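Local coordinates for protein oligogalacturonate lyase (Yersinia enterocolitica subsp. enterocolitica, PDB 3PE7) that cleaves oligogalacturonates by beta-elimination, probably in the cytoplasm, as a manganese-binding seven-bladed beta-propeller lyase of pectin breakdown, at residues A[25-37]-A[49-61]. Residues are numbered along the deposited sequence; the frame is centred on the assembly and turned at random.
With CA (calcium ion), chain C.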
ATOM      1  N   ARG A  25     -17.246  -1.088  12.218  1.00  9.98           N
ATOM      2  CA  ARG A  25     -17.382  -1.159  10.760  1.00  9.56           C
ATOM      3  C   ARG A  25     -17.905   0.178  10.248  1.00 10.36           C
ATOM      4  O   ARG A  25     -18.916   0.692  10.748  1.00 11.12           O
ATOM      5  CB  ARG A  25     -18.372  -2.250  10.384  1.00  9.76           C
ATOM      6  CG  ARG A  25     -18.453  -2.515   8.884  1.00  9.25           C
ATOM      7  CD  ARG A  25     -19.376  -3.662   8.613  1.00 11.18           C
ATOM      8  NE  ARG A  25     -20.765  -3.306   8.932  1.00 11.60           N
ATOM      9  CZ  ARG A  25     -21.721  -4.194   9.176  1.00 11.26           C
ATOM     10  NH1 ARG A  25     -21.453  -5.491   9.151  1.00 10.97           N
ATOM     11  NH2 ARG A  25     -22.960  -3.770   9.450  1.00 11.77           N
ATOM     12  N   LEU A  26     -17.222   0.718   9.243  1.00  9.31           N
ATOM     13  CA  LEU A  26     -17.486   2.088   8.792  1.00  9.49           C
ATOM     14  C   LEU A  26     -18.390   2.168   7.568  1.00  9.77           C
ATOM     15  O   LEU A  26     -18.977   3.215   7.300  1.00 10.39           O
ATOM     16  CB  LEU A  26     -16.168   2.795   8.474  1.00  9.60           C
ATOM     17  CG  LEU A  26     -15.099   2.877   9.569  1.00 11.05           C
ATOM     18  CD1 LEU A  26     -13.857   3.543   9.005  1.00  8.32           C
ATOM     19  CD2 LEU A  26     -15.601   3.647  10.781  1.00 11.50           C
ATOM     20  N   THR A  27     -18.476   1.074   6.816  1.00 10.20           N
ATOM     21  CA  THR A  27     -19.182   1.072   5.526  1.00 10.23           C
ATOM     22  C   THR A  27     -20.164  -0.104   5.470  1.00 10.24           C
ATOM     23  O   THR A  27     -19.965  -1.120   6.175  1.00 10.27           O
ATOM     24  CB  THR A  27     -18.180   0.983   4.330  1.00  9.50           C
ATOM     25  OG1 THR A  27     -17.413  -0.217   4.447  1.00 10.19           O
ATOM     26  CG2 THR A  27     -17.232   2.184   4.316  1.00 10.49           C
ATOM     27  N   PRO A  28     -21.232   0.030   4.661  1.00 10.41           N
ATOM     28  CA  PRO A  28     -22.269  -0.999   4.620  1.00 11.01           C
ATOM     29  C   PRO A  28     -21.878  -2.175   3.716  1.00 11.83           C
ATOM     30  O   PRO A  28     -21.533  -1.948   2.552  1.00 11.67           O
ATOM     31  CB  PRO A  28     -23.485  -0.247   4.050  1.00 10.67           C
ATOM     32  CG  PRO A  28     -22.886   0.828   3.169  1.00 10.37           C
ATOM     33  CD  PRO A  28     -21.577   1.213   3.831  1.00 10.30           C
ATOM     34  N   PRO A  29     -21.949  -3.416   4.238  1.00 12.21           N
ATOM     35  CA  PRO A  29     -21.408  -4.562   3.506  1.00 12.66           C
ATOM     36  C   PRO A  29     -22.300  -5.053   2.362  1.00 12.71           C
ATOM     37  O   PRO A  29     -22.037  -6.121   1.805  1.00 13.52           O
ATOM     38  CB  PRO A  29     -21.231  -5.626   4.599  1.00 12.54           C
ATOM     39  CG  PRO A  29     -22.252  -5.276   5.632  1.00 13.72           C
ATOM     40  CD  PRO A  29     -22.274  -3.767   5.635  1.00 12.23           C
ATOM     41  N   ASP A  30     -23.334  -4.288   2.019  1.00 13.14           N
ATOM     42  CA  ASP A  30     -24.038  -4.541   0.763  1.00 13.25           C
ATOM     43  C   ASP A  30     -23.478  -3.675  -0.364  1.00 12.32           C
ATOM     44  O   ASP A  30     -23.979  -3.735  -1.498  1.00 12.87           O
ATOM     45  CB  ASP A  30     -25.557  -4.326   0.903  1.00 14.63           C
ATOM     46  CG  ASP A  30     -25.922  -2.877   1.077  1.00 17.70           C
ATOM     47  OD1 ASP A  30     -25.288  -2.169   1.895  1.00 18.44           O
ATOM     48  OD2 ASP A  30     -26.838  -2.420   0.360  1.00 23.36           O
ATOM     49  N   VAL A  31     -22.457  -2.863  -0.072  1.00 11.30           N
ATOM     50  CA  VAL A  31     -21.742  -2.094  -1.109  1.00  9.65           C
ATOM     51  C   VAL A  31     -20.241  -2.371  -0.953  1.00 10.26           C
ATOM     52  O   VAL A  31     -19.708  -2.247   0.147  1.00  9.88           O
ATOM     53  CB  VAL A  31     -22.010  -0.577  -0.976  1.00 10.40           C
ATOM     54  CG1 VAL A  31     -21.212   0.226  -2.039  1.00 11.39           C
ATOM     55  CG2 VAL A  31     -23.507  -0.323  -1.040  1.00  9.63           C
ATOM     56  N   THR A  32     -19.568  -2.730  -2.043  1.00  8.74           N
ATOM     57  CA  THR A  32     -18.122  -2.959  -1.970  1.00  8.99           C
ATOM     58  C   THR A  32     -17.382  -1.663  -1.675  1.00  9.41           C
ATOM     59  O   THR A  32     -17.459  -0.706  -2.443  1.00  9.67           O
ATOM     60  CB  THR A  32     -17.596  -3.606  -3.273  1.00  9.11           C
ATOM     61  OG1 THR A  32     -18.170  -4.911  -3.383  1.00  8.81           O
ATOM     62  CG2 THR A  32     -16.060  -3.697  -3.281  1.00  8.60           C
ATOM     63  N   CYS A  33     -16.697  -1.632  -0.528  1.00  9.32           N
ATOM     64  CA  CYS A  33     -15.835  -0.507  -0.151  1.00  9.59           C
ATOM     65  C   CYS A  33     -14.511  -1.075   0.351  1.00  9.08           C
ATOM     66  O   CYS A  33     -14.468  -2.144   0.971  1.00  9.67           O
ATOM     67  CB  CYS A  33     -16.469   0.324   0.971  1.00  9.75           C
ATOM     68  SG  CYS A  33     -18.062   1.075   0.518  1.00 10.64           S
ATOM     69  N   HIS A  34     -13.426  -0.372   0.092  1.00  8.58           N
ATOM     70  CA  HIS A  34     -12.134  -0.877   0.538  1.00  8.07           C
ATOM     71  C   HIS A  34     -11.186   0.261   0.841  1.00  8.39           C
ATOM     72  O   HIS A  34     -11.313   1.359   0.302  1.00  8.54           O
ATOM     73  CB  HIS A  34     -11.499  -1.776  -0.540  1.00  8.31           C
ATOM     74  CG  HIS A  34     -11.137  -1.021  -1.779  1.00  8.16           C
ATOM     75  ND1 HIS A  34      -9.927  -0.375  -1.924  1.00  7.80           N
ATOM     76  CD2 HIS A  34     -11.860  -0.731  -2.888  1.00  7.92           C
ATOM     77  CE1 HIS A  34      -9.899   0.230  -3.104  1.00  8.64           C
ATOM     78  NE2 HIS A  34     -11.065   0.041  -3.700  1.00  9.11           N
ATOM     79  N   ARG A  35     -10.222  -0.010   1.715  1.00  8.87           N
ATOM     80  CA  ARG A  35      -9.187   0.984   1.989  1.00  9.32           C
ATOM     81  C   ARG A  35      -8.141   1.011   0.874  1.00  9.50           C
ATOM     82  O   ARG A  35      -8.074   0.087   0.061  1.00  9.05           O
ATOM     83  CB  ARG A  35      -8.556   0.664   3.343  1.00  9.88           C
ATOM     84  CG  ARG A  35      -7.633  -0.515   3.232  1.00 12.30           C
ATOM     85  CD  ARG A  35      -6.227   0.087   3.045  1.00 20.31           C
ATOM     86  NE  ARG A  35      -5.767   0.221   4.371  1.00 14.54           N
ATOM     87  CZ  ARG A  35      -4.951   1.106   4.927  1.00 11.63           C
ATOM     88  NH1 ARG A  35      -4.348   2.129   4.295  1.00  9.64           N
ATOM     89  NH2 ARG A  35      -4.767   0.914   6.215  1.00 10.19           N
ATOM     90  N   ASN A  36      -7.302   2.052   0.831  1.00  9.27           N
ATOM     91  CA  ASN A  36      -6.238   2.147  -0.172  1.00  9.55           C
ATOM     92  C   ASN A  36      -5.015   1.294   0.202  1.00  8.82           C
ATOM     93  O   ASN A  36      -5.025   0.617   1.240  1.00  9.08           O
ATOM     94  CB  ASN A  36      -5.857   3.626  -0.426  1.00  8.46           C
ATOM     95  CG  ASN A  36      -5.049   4.259   0.723  1.00 10.14           C
ATOM     96  OD1 ASN A  36      -4.404   5.302   0.534  1.00 10.28           O
ATOM     97  ND2 ASN A  36      -5.097   3.661   1.896  1.00  7.87           N
ATOM     98  N   TYR A  37      -3.970   1.314  -0.616  1.00  9.72           N
ATOM     99  CA  TYR A  37      -2.755   0.598  -0.251  1.00  9.85           C
ATOM    100  C   TYR A  37      -2.164   1.177   1.051  1.00 10.62           C
ATOM    101  O   TYR A  37      -2.192   2.398   1.275  1.00 10.07           O
ATOM    102  CB  TYR A  37      -1.732   0.626  -1.392  1.00 10.73           C
ATOM    103  CG  TYR A  37      -2.073  -0.274  -2.560  1.00 11.71           C
ATOM    104  CD1 TYR A  37      -2.683  -1.518  -2.369  1.00 13.23           C
ATOM    105  CD2 TYR A  37      -1.721   0.093  -3.859  1.00 13.54           C
ATOM    106  CE1 TYR A  37      -2.963  -2.366  -3.470  1.00 14.07           C
ATOM    107  CE2 TYR A  37      -1.986  -0.733  -4.944  1.00 14.65           C
ATOM    108  CZ  TYR A  37      -2.603  -1.953  -4.749  1.00 15.40           C
ATOM    109  OH  TYR A  37      -2.866  -2.757  -5.843  1.00 17.58           O
ATOM    110  N   LYS A  49     -10.577  12.706   8.967  1.00 12.42           N
ATOM    111  CA  LYS A  49     -11.149  12.335   7.667  1.00 12.07           C
ATOM    112  C   LYS A  49     -10.378  11.185   7.036  1.00 11.29           C
ATOM    113  O   LYS A  49      -9.173  11.032   7.277  1.00 10.45           O
ATOM    114  CB  LYS A  49     -11.237  13.555   6.752  1.00 12.74           C
ATOM    115  CG  LYS A  49     -12.307  14.579   7.225  1.00 14.35           C
ATOM    116  CD  LYS A  49     -12.144  15.913   6.516  1.00 19.15           C
ATOM    117  CE  LYS A  49     -13.080  16.956   7.120  1.00 21.07           C
ATOM    118  NZ  LYS A  49     -12.789  17.177   8.574  1.00 25.34           N
ATOM    119  N   LEU A  50     -11.076  10.369   6.238  1.00 10.74           N
ATOM    120  CA  LEU A  50     -10.479   9.146   5.682  1.00  9.79           C
ATOM    121  C   LEU A  50     -10.850   8.945   4.212  1.00  9.44           C
ATOM    122  O   LEU A  50     -12.020   8.897   3.865  1.00  9.05           O
ATOM    123  CB  LEU A  50     -10.921   7.928   6.507  1.00  9.70           C
ATOM    124  CG  LEU A  50     -10.550   6.525   6.003  1.00 10.81           C
ATOM    125  CD1 LEU A  50      -9.034   6.347   5.969  1.00  9.11           C
ATOM    126  CD2 LEU A  50     -11.211   5.449   6.854  1.00 10.96           C
ATOM    127  N   LEU A  51      -9.828   8.836   3.371  1.00  9.01           N
ATOM    128  CA  LEU A  51      -9.947   8.491   1.951  1.00  8.88           C
ATOM    129  C   LEU A  51     -10.196   6.986   1.805  1.00  8.57           C
ATOM    130  O   LEU A  51      -9.491   6.180   2.424  1.00  8.06           O
ATOM    131  CB  LEU A  51      -8.618   8.799   1.262  1.00  9.12           C
ATOM    132  CG  LEU A  51      -8.549   8.516  -0.254  1.00  9.47           C
ATOM    133  CD1 LEU A  51      -9.423   9.506  -1.025  1.00 10.63           C
ATOM    134  CD2 LEU A  51      -7.105   8.576  -0.737  1.00 10.69           C
ATOM    135  N   PHE A  52     -11.158   6.627   0.959  1.00  8.81           N
ATOM    136  CA  PHE A  52     -11.446   5.211   0.664  1.00  8.68           C
ATOM    137  C   PHE A  52     -12.094   5.037  -0.715  1.00  8.87           C
ATOM    138  O   PHE A  52     -12.453   6.004  -1.387  1.00  7.83           O
ATOM    139  CB  PHE A  52     -12.285   4.560   1.776  1.00 10.42           C
ATOM    140  CG  PHE A  52     -13.730   4.954   1.779  1.00  9.63           C
ATOM    141  CD1 PHE A  52     -14.680   4.090   1.248  1.00 11.30           C
ATOM    142  CD2 PHE A  52     -14.159   6.185   2.322  1.00  9.79           C
ATOM    143  CE1 PHE A  52     -16.042   4.424   1.242  1.00 11.18           C
ATOM    144  CE2 PHE A  52     -15.525   6.544   2.327  1.00 11.14           C
ATOM    145  CZ  PHE A  52     -16.474   5.664   1.780  1.00 10.95           C
ATOM    146  N   GLY A  53     -12.218   3.794  -1.142  1.00  8.71           N
ATOM    147  CA  GLY A  53     -12.864   3.485  -2.426  1.00  8.76           C
ATOM    148  C   GLY A  53     -14.198   2.821  -2.141  1.00  9.07           C
ATOM    149  O   GLY A  53     -14.313   1.998  -1.218  1.00  8.73           O
ATOM    150  N   GLY A  54     -15.221   3.217  -2.891  1.00  8.78           N
ATOM    151  CA  GLY A  54     -16.577   2.707  -2.681  1.00  8.97           C
ATOM    152  C   GLY A  54     -17.328   2.573  -3.990  1.00  9.22           C
ATOM    153  O   GLY A  54     -17.000   3.221  -4.980  1.00  9.29           O
ATOM    154  N   ALA A  55     -18.332   1.696  -3.993  1.00 10.09           N
ATOM    155  CA  ALA A  55     -19.058   1.373  -5.224  1.00 10.18           C
ATOM    156  C   ALA A  55     -20.462   1.990  -5.305  1.00 10.20           C
ATOM    157  O   ALA A  55     -21.245   1.593  -6.146  1.00 10.75           O
ATOM    158  CB  ALA A  55     -19.131  -0.153  -5.397  1.00 10.10           C
ATOM    159  N   PHE A  56     -20.756   2.998  -4.474  1.00 10.32           N
ATOM    160  CA  PHE A  56     -22.127   3.509  -4.335  1.00 10.79           C
ATOM    161  C   PHE A  56     -22.727   3.999  -5.656  1.00 11.35           C
ATOM    162  O   PHE A  56     -23.915   3.760  -5.919  1.00 12.08           O
ATOM    163  CB  PHE A  56     -22.164   4.671  -3.329  1.00 11.08           C
ATOM    164  CG  PHE A  56     -21.677   4.291  -1.948  1.00 10.77           C
ATOM    165  CD1 PHE A  56     -22.538   3.706  -1.033  1.00 11.87           C
ATOM    166  CD2 PHE A  56     -20.348   4.524  -1.583  1.00 10.75           C
ATOM    167  CE1 PHE A  56     -22.095   3.349   0.249  1.00 12.79           C
ATOM    168  CE2 PHE A  56     -19.886   4.179  -0.300  1.00 10.28           C
ATOM    169  CZ  PHE A  56     -20.761   3.593   0.612  1.00 11.69           C
ATOM    170  N   ASP A  57     -21.912   4.675  -6.473  1.00 11.88           N
ATOM    171  CA  ASP A  57     -22.362   5.288  -7.740  1.00 12.49           C
ATOM    172  C   ASP A  57     -22.436   4.256  -8.884  1.00 12.42           C
ATOM    173  O   ASP A  57     -22.960   4.550  -9.985  1.00 12.76           O
ATOM    174  CB  ASP A  57     -21.400   6.419  -8.121  1.00 12.71           C
ATOM    175  CG  ASP A  57     -22.022   7.457  -9.074  1.00 13.65           C
ATOM    176  OD1 ASP A  57     -23.264   7.564  -9.154  1.00 13.24           O
ATOM    177  OD2 ASP A  57     -21.237   8.179  -9.725  1.00 15.87           O
ATOM    178  N   GLY A  58     -21.916   3.053  -8.633  1.00 11.51           N
ATOM    179  CA  GLY A  58     -21.895   1.985  -9.658  1.00 11.62           C
ATOM    180  C   GLY A  58     -20.501   1.407  -9.819  1.00 11.78           C
ATOM    181  O   GLY A  58     -20.251   0.270  -9.393  1.00 11.07           O
ATOM    182  N   PRO A  59     -19.577   2.199 -10.395  1.00 11.29           N
ATOM    183  CA  PRO A  59     -18.195   1.729 -10.418  1.00 10.87           C
ATOM    184  C   PRO A  59     -17.517   2.013  -9.081  1.00 10.55           C
ATOM    185  O   PRO A  59     -18.166   2.462  -8.154  1.00 10.42           O
ATOM    186  CB  PRO A  59     -17.543   2.550 -11.525  1.00 11.73           C
ATOM    187  CG  PRO A  59     -18.382   3.777 -11.664  1.00 12.64           C
ATOM    188  CD  PRO A  59     -19.731   3.542 -10.991  1.00 11.39           C
ATOM    189  N   TRP A  60     -16.236   1.688  -8.982  1.00 10.19           N
ATOM    190  CA  TRP A  60     -15.462   2.006  -7.771  1.00  9.53           C
ATOM    191  C   TRP A  60     -14.821   3.378  -7.927  1.00  9.01           C
ATOM    192  O   TRP A  60     -14.052   3.613  -8.869  1.00 10.12           O
ATOM    193  CB  TRP A  60     -14.388   0.937  -7.541  1.00  9.32           C
ATOM    194  CG  TRP A  60     -14.932  -0.475  -7.371  1.00  8.79           C
ATOM    195  CD1 TRP A  60     -16.243  -0.892  -7.502  1.00  8.69           C
ATOM    196  CD2 TRP A  60     -14.176  -1.645  -7.058  1.00  9.87           C
ATOM    197  NE1 TRP A  60     -16.329  -2.255  -7.270  1.00  9.32           N
ATOM    198  CE2 TRP A  60     -15.073  -2.739  -7.015  1.00  9.72           C
ATOM    199  CE3 TRP A  60     -12.819  -1.885  -6.811  1.00 10.63           C
ATOM    200  CZ2 TRP A  60     -14.650  -4.049  -6.731  1.00  9.28           C
ATOM    201  CZ3 TRP A  60     -12.401  -3.173  -6.550  1.00 10.84           C
ATOM    202  CH2 TRP A  60     -13.308  -4.246  -6.519  1.00 10.81           C
ATOM    203  N   ASN A  61     -15.141   4.276  -6.996  1.00  9.35           N
ATOM    204  CA  ASN A  61     -14.641   5.654  -7.021  1.00  8.61           C
ATOM    205  C   ASN A  61     -14.086   6.048  -5.658  1.00  9.53           C
ATOM    206  O   ASN A  61     -14.272   5.328  -4.676  1.00  9.05           O
ATOM    207  CB  ASN A  61     -15.776   6.614  -7.354  1.00  9.87           C
ATOM    208  CG  ASN A  61     -16.337   6.395  -8.757  1.00  8.82           C
ATOM    209  OD1 ASN A  61     -15.632   6.575  -9.770  1.00 12.47           O
ATOM    210  ND2 ASN A  61     -17.598   6.053  -8.823  1.00  8.88           N
TER
HETATM  211 CA    CA C 390     -24.506   8.789 -10.813  1.00 17.58          CA
HETATM  212  O   HOH W   1      -8.087   3.955   2.947  1.00  9.29           O
HETATM  213  O   HOH W   2     -22.381   9.460 -11.687  1.00 17.89           O
HETATM  214  O   HOH W   3     -25.352  10.889 -11.611  1.00 21.01           O
HETATM  215  O   HOH W   4     -26.622   8.053  -9.918  1.00 28.35           O
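His34 and Gly53 form an antiparallel hydrogen-bonded pair. His34 N gives a bond to Gly53 O at 2.8 Å, and Gly53 N returns one to His34 O at 3.0 Å. Next along, Cys33 and Gly54 make a non-hydrogen-bonded pair. The tight part lies on the Cys33 side of this short ladder. There Cys33 SG is 3.7 Å from Phe56 CE2, approaching that ring obliquely, and it meets the Phe52 ring at its edge. Val31 CG1 sits over one face of the Phe56 ring in a CH-pi contact, 4.0 Å from the ring centroid. CG1 is anti to the backbone N (chi1 178°), which turns it to this face. Pro28 CG touches the edge of the same ring. On the other side, Gly53 CA lies over a face of the His34 imidazole. Its ND1 donates to Arg35 O at 2.8 Å and its NE2 is hydrogen-bonded to Thr83 OG1, so both nitrogens are held. Thr32 CG2 lies 3.7 Å from Trp60 CZ2. Where the strands part, a water links Asn36 N to Leu51 O. The open side is at the turns, with Asp30 and Gly58 exposed. Asp57 there binds calcium with Met1. Strand 33-34 edges its five-stranded propeller blade, beside 49-54; Cys33 and Phe52 pack on Leu377 of strand 376-381.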